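Local coordinates for membrane-bound lytic murein transglycosylase (Agrobacterium tumefaciens, PDB 2PNW), which probably cleaves the glycan strands of peptidoglycan between N-acetylmuramic acid and N-acetylglucosamine, as lytic transglycosylases of the MltA family do, at residues A[218-221]-A[222-226]; A[237-240]-A[241-244]. One frame throughout, in Å; residues are numbered along the deposited sequence.

Contact 1 (A[218-221]-A[222-226]); sequences GRLL and LDRGE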
loop_
_atom_site.group_PDB
_atom_site.type_symbol
_atom_site.label_atom_id
_atom_site.label_comp_id
_atom_site.label_asym_id
_atom_site.label_seq_id
_atom_site.Cartn_x
_atom_site.Cartn_y
_atom_site.Cartn_z
ATOM N N GLY A 218 9.601 -9.996 -9.601
ATOM C CA GLY A 218 9.407 -11.406 -9.222
ATOM C C GLY A 218 8.894 -12.206 -10.410
ATOM O O GLY A 218 9.393 -13.289 -10.729
ATOM N N ARG A 219 7.900 -11.659 -11.094
ATOM C CA ARG A 219 7.324 -12.341 -12.260
ATOM C C ARG A 219 8.335 -12.460 -13.394
ATOM O O ARG A 219 8.388 -13.486 -14.082
ATOM C CB ARG A 219 6.054 -11.608 -12.715
ATOM C CG ARG A 219 5.332 -12.216 -13.918
ATOM C CD ARG A 219 5.106 -13.724 -13.791
ATOM N NE ARG A 219 4.314 -14.095 -12.628
ATOM C CZ ARG A 219 4.113 -15.350 -12.231
ATOM N NH1 ARG A 219 4.654 -16.366 -12.906
ATOM N NH2 ARG A 219 3.370 -15.592 -11.158
ATOM N N LEU A 220 9.152 -11.427 -13.585
ATOM C CA LEU A 220 10.195 -11.474 -14.603
ATOM C C LEU A 220 11.143 -12.617 -14.304
ATOM O O LEU A 220 11.533 -13.364 -15.200
ATOM C CB LEU A 220 10.995 -10.160 -14.642
ATOM C CG LEU A 220 12.186 -10.127 -15.616
ATOM C CD1 LEU A 220 11.775 -10.442 -17.011
ATOM C CD2 LEU A 220 12.901 -8.776 -15.616
ATOM N N LEU A 221 11.534 -12.735 -13.041
ATOM C CA LEU A 221 12.480 -13.788 -12.664
ATOM C C LEU A 221 11.857 -15.187 -12.785
ATOM O O LEU A 221 12.542 -16.113 -13.233
ATOM C CB LEU A 221 13.063 -13.528 -11.271
ATOM C CG LEU A 221 13.932 -12.269 -11.188
ATOM C CD1 LEU A 221 14.308 -11.976 -9.725
ATOM C CD2 LEU A 221 15.200 -12.376 -12.060
ATOM N N LEU A 222 10.583 -15.342 -12.402
ATOM C CA LEU A 222 9.881 -16.610 -12.614
ATOM C C LEU A 222 9.774 -16.969 -14.096
ATOM O O LEU A 222 10.021 -18.140 -14.482
ATOM C CB LEU A 222 8.486 -16.580 -12.003
ATOM C CG LEU A 222 8.452 -16.505 -10.489
ATOM C CD1 LEU A 222 7.013 -16.266 -10.055
ATOM C CD2 LEU A 222 8.982 -17.814 -9.908
ATOM N N ASP A 223 9.423 -15.971 -14.919
ATOM C CA ASP A 223 9.202 -16.181 -16.351
ATOM C C ASP A 223 10.510 -16.593 -17.022
ATOM O O ASP A 223 10.498 -17.384 -17.962
ATOM C CB ASP A 223 8.644 -14.931 -17.044
ATOM C CG ASP A 223 7.136 -14.706 -16.789
ATOM O OD1 ASP A 223 6.448 -15.564 -16.179
ATOM O OD2 ASP A 223 6.641 -13.632 -17.210
ATOM N N ARG A 224 11.630 -16.072 -16.529
ATOM C CA ARG A 224 12.935 -16.408 -17.069
ATOM C C ARG A 224 13.490 -17.690 -16.414
ATOM O O ARG A 224 14.606 -18.072 -16.701
ATOM C CB ARG A 224 13.931 -15.254 -16.854
ATOM C CG ARG A 224 13.698 -13.952 -17.677
ATOM C CD ARG A 224 14.340 -14.048 -19.072
ATOM N NE ARG A 224 15.797 -13.958 -18.994
ATOM C CZ ARG A 224 16.653 -14.234 -19.980
ATOM N NH1 ARG A 224 16.216 -14.623 -21.170
ATOM N NH2 ARG A 224 17.960 -14.088 -19.774
ATOM N N GLY A 225 12.738 -18.327 -15.518
ATOM C CA GLY A 225 13.202 -19.572 -14.875
ATOM C C GLY A 225 14.330 -19.372 -13.871
ATOM O O GLY A 225 15.088 -20.307 -13.576
ATOM N N GLU A 226 14.459 -18.154 -13.336
ATOM C CA GLU A 226 15.528 -17.847 -12.357
ATOM C C GLU A 226 15.180 -18.249 -10.925
ATOM O O GLU A 226 16.073 -18.531 -10.106
ATOM C CB GLU A 226 15.906 -16.368 -12.377
ATOM C CG GLU A 226 16.260 -15.801 -13.740
ATOM C CD GLU A 226 17.589 -16.304 -14.283
ATOM O OE1 GLU A 226 18.339 -17.014 -13.561
ATOM O OE2 GLU A 226 17.883 -15.958 -15.436
HETATM O O HOH W 1 6.026 -17.768 -14.806
#
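From Gly-218 to Leu-222 and from Arg-219 to Asp-223 the backbone keeps the i to i+4 bonding of an alpha helix, Asp-223 N reaching Arg-219 O at 2.8 Å; Arg-224 N still bonds Leu-220 O. The helix then ends in a Schellman motif: Gly-225 takes a positive phi of 71°, its N bonds Leu-222 O, and Glu-226 N turns back to Leu-221 O at 2.8 Å. On the flank of this C-terminal turn that faces helix 234-243, the Leu-221 side chain runs at about a right angle to that of Glu-226, with CD2 packed on the Glu-226 methylenes, while Leu-222 leans on Pro-229 and Ile-232 of the following loop. On the exposed side, Arg-219 starts with CG anti to its own N (chi1 -179°) and bends at both chi2 and chi3, which curls the guanidinium over the next turn. Leu-222 CD1 lies under one face of it, 3.7 Å from Arg-219 CZ. Asp-223 OD1 approaches the guanidinium edge, but as a long salt bridge, 3.8 Å from Arg-219 NH1, with the two planes 46° apart. One water spans the gap: it donates to Asp-223 OD1 at 2.6 Å and accepts a weak bond from Arg-219 NH1 at 2.7 Å.

Contact 2 (A[237-240]-A[241-244]); sequences IRQW and LADH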
loop_
_atom_site.group_PDB
_atom_site.type_symbol
_atom_site.label_atom_id
_atom_site.label_comp_id
_atom_site.label_asym_id
_atom_site.label_seq_id
_atom_site.Cartn_x
_atom_site.Cartn_y
_atom_site.Cartn_z
ATOM N N ILE A 237 14.095 -13.295 -3.870
ATOM C CA ILE A 237 14.328 -12.283 -4.897
ATOM C C ILE A 237 15.569 -11.454 -4.544
ATOM O O ILE A 237 16.461 -11.253 -5.371
ATOM C CB ILE A 237 13.081 -11.368 -5.093
ATOM C CG1 ILE A 237 11.895 -12.163 -5.692
ATOM C CG2 ILE A 237 13.422 -10.177 -6.020
ATOM C CD1 ILE A 237 10.519 -11.384 -5.617
ATOM N N ARG A 238 15.644 -10.997 -3.294
ATOM C CA ARG A 238 16.805 -10.237 -2.839
ATOM C C ARG A 238 18.095 -11.091 -2.917
ATOM O O ARG A 238 19.149 -10.594 -3.308
ATOM C CB ARG A 238 16.588 -9.779 -1.410
ATOM C CG ARG A 238 15.638 -8.570 -1.250
ATOM C CD ARG A 238 15.505 -8.292 0.264
ATOM N NE ARG A 238 14.596 -7.185 0.619
ATOM C CZ ARG A 238 14.944 -5.901 0.678
ATOM N NH1 ARG A 238 16.169 -5.524 0.355
ATOM N NH2 ARG A 238 14.063 -4.989 1.083
ATOM N N GLN A 239 17.997 -12.369 -2.564
ATOM C CA GLN A 239 19.183 -13.270 -2.674
ATOM C C GLN A 239 19.650 -13.357 -4.129
ATOM O O GLN A 239 20.854 -13.278 -4.412
ATOM C CB GLN A 239 18.859 -14.678 -2.140
ATOM C CG GLN A 239 20.109 -15.617 -2.029
ATOM C CD GLN A 239 21.175 -15.049 -1.114
ATOM O OE1 GLN A 239 20.930 -14.818 0.070
ATOM N NE2 GLN A 239 22.357 -14.810 -1.657
ATOM N N TRP A 240 18.702 -13.563 -5.047
ATOM C CA TRP A 240 19.045 -13.691 -6.485
ATOM C C TRP A 240 19.755 -12.440 -6.943
ATOM O O TRP A 240 20.801 -12.500 -7.588
ATOM C CB TRP A 240 17.799 -13.932 -7.364
ATOM C CG TRP A 240 18.189 -14.229 -8.800
ATOM C CD1 TRP A 240 18.390 -15.477 -9.350
ATOM C CD2 TRP A 240 18.462 -13.282 -9.845
ATOM N NE1 TRP A 240 18.761 -15.356 -10.671
ATOM C CE2 TRP A 240 18.831 -14.027 -10.996
ATOM C CE3 TRP A 240 18.453 -11.876 -9.918
ATOM C CZ2 TRP A 240 19.162 -13.421 -12.208
ATOM C CZ3 TRP A 240 18.799 -11.264 -11.123
ATOM C CH2 TRP A 240 19.154 -12.042 -12.258
ATOM N N LEU A 241 19.207 -11.282 -6.574
ATOM C CA LEU A 241 19.815 -10.008 -6.928
ATOM C C LEU A 241 21.202 -9.822 -6.285
ATOM O O LEU A 241 22.116 -9.309 -6.913
ATOM C CB LEU A 241 18.871 -8.853 -6.530
ATOM C CG LEU A 241 17.604 -8.733 -7.406
ATOM C CD1 LEU A 241 16.587 -7.796 -6.652
ATOM C CD2 LEU A 241 17.908 -8.239 -8.840
ATOM N N ALA A 242 21.345 -10.232 -5.031
ATOM C CA ALA A 242 22.668 -10.178 -4.355
ATOM C C ALA A 242 23.702 -11.059 -5.088
ATOM O O ALA A 242 24.874 -10.705 -5.168
ATOM C CB ALA A 242 22.540 -10.646 -2.926
ATOM N N ASP A 243 23.241 -12.187 -5.612
ATOM C CA ASP A 243 24.096 -13.151 -6.344
ATOM C C ASP A 243 24.356 -12.802 -7.813
ATOM O O ASP A 243 25.152 -13.487 -8.501
ATOM C CB ASP A 243 23.481 -14.551 -6.253
ATOM C CG ASP A 243 23.582 -15.137 -4.862
ATOM O OD1 ASP A 243 24.476 -14.732 -4.109
ATOM O OD2 ASP A 243 22.775 -16.015 -4.542
ATOM N N HIS A 244 23.687 -11.757 -8.322
ATOM C CA HIS A 244 23.855 -11.378 -9.714
ATOM C C HIS A 244 24.027 -9.876 -9.896
ATOM O O HIS A 244 23.228 -9.265 -10.605
ATOM C CB HIS A 244 22.649 -11.857 -10.537
ATOM C CG HIS A 244 22.517 -13.349 -10.614
ATOM N ND1 HIS A 244 21.860 -14.097 -9.660
ATOM C CD2 HIS A 244 22.964 -14.230 -11.546
ATOM C CE1 HIS A 244 21.905 -15.378 -10.002
ATOM N NE2 HIS A 244 22.561 -15.482 -11.147
#
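Trp-240 and His-244 form an offset stack near the end of helix 234-243, one turn apart. The His-244 ring lies over one face of the indole with its centroid 3.9 Å from that of the five-membered ring and the planes only 16° apart; His-244 CB adds a CH-pi contact over the six-membered ring. A hydrogen bond fixes the rotation of the imidazole: His-244 ND1 donates to Trp-240 O at 2.8 Å, the oxygen lying in the ring plane, so one residue supplies both the carbonyl and the stacking surface. Among the other polar contacts, the backbone bonds from Leu-241, Ala-242 and Asp-243 to residues 237-239 continue the helix. Beside them Gln-239, bent at chi2 (59°), brings its amide round to the Asp-243 carboxylate. The bond from Gln-239 NE2 to Asp-243 OD2, 3.2 Å long and fairly straight at 164°, meets the oxygen from above the carboxylate plane. Apolar contacts lie on the inner side, where Leu-241 CD1 runs beside Ile-237 CG2 and Leu-241 CD2 meets the indole edge 3.8 Å from Trp-240 CE3. Arg-238 instead reaches a salt bridge with Asp-182 and a cation-pi contact with Phe-185. Ile-237 and Leu-241 pack against helices 217-223 and 180-189, Leu-241 and Trp-240 also against helix 248-252, and Arg-238 extends to Tyr-102 on strand 96-109 through a weak hydrogen bond.

In the fold
Contacts 1 and 2 lie in the last turns of successive helices, 217-223 and 234-243, within the MltA-specific insert range, and their centres lie about 12 Å apart. The two helices touch directly: Leu-221 CD2 comes within 3.9 Å of Trp-240 CZ3, and Gly-218, with no side chain, brings its CA 3.8 Å from Ile-237 CD1. Glu-226, whose backbone N closes the Schellman motif of contact 1, reaches the indole of contact 2 by a weak hydrogen bond, OE1 to Trp-240 NE1 at 3.4 Å. The same indole therefore meets contact 1 as well as its own His-244. Both contacts lie near the surface, some 23 to 24 Å from the chain's centre.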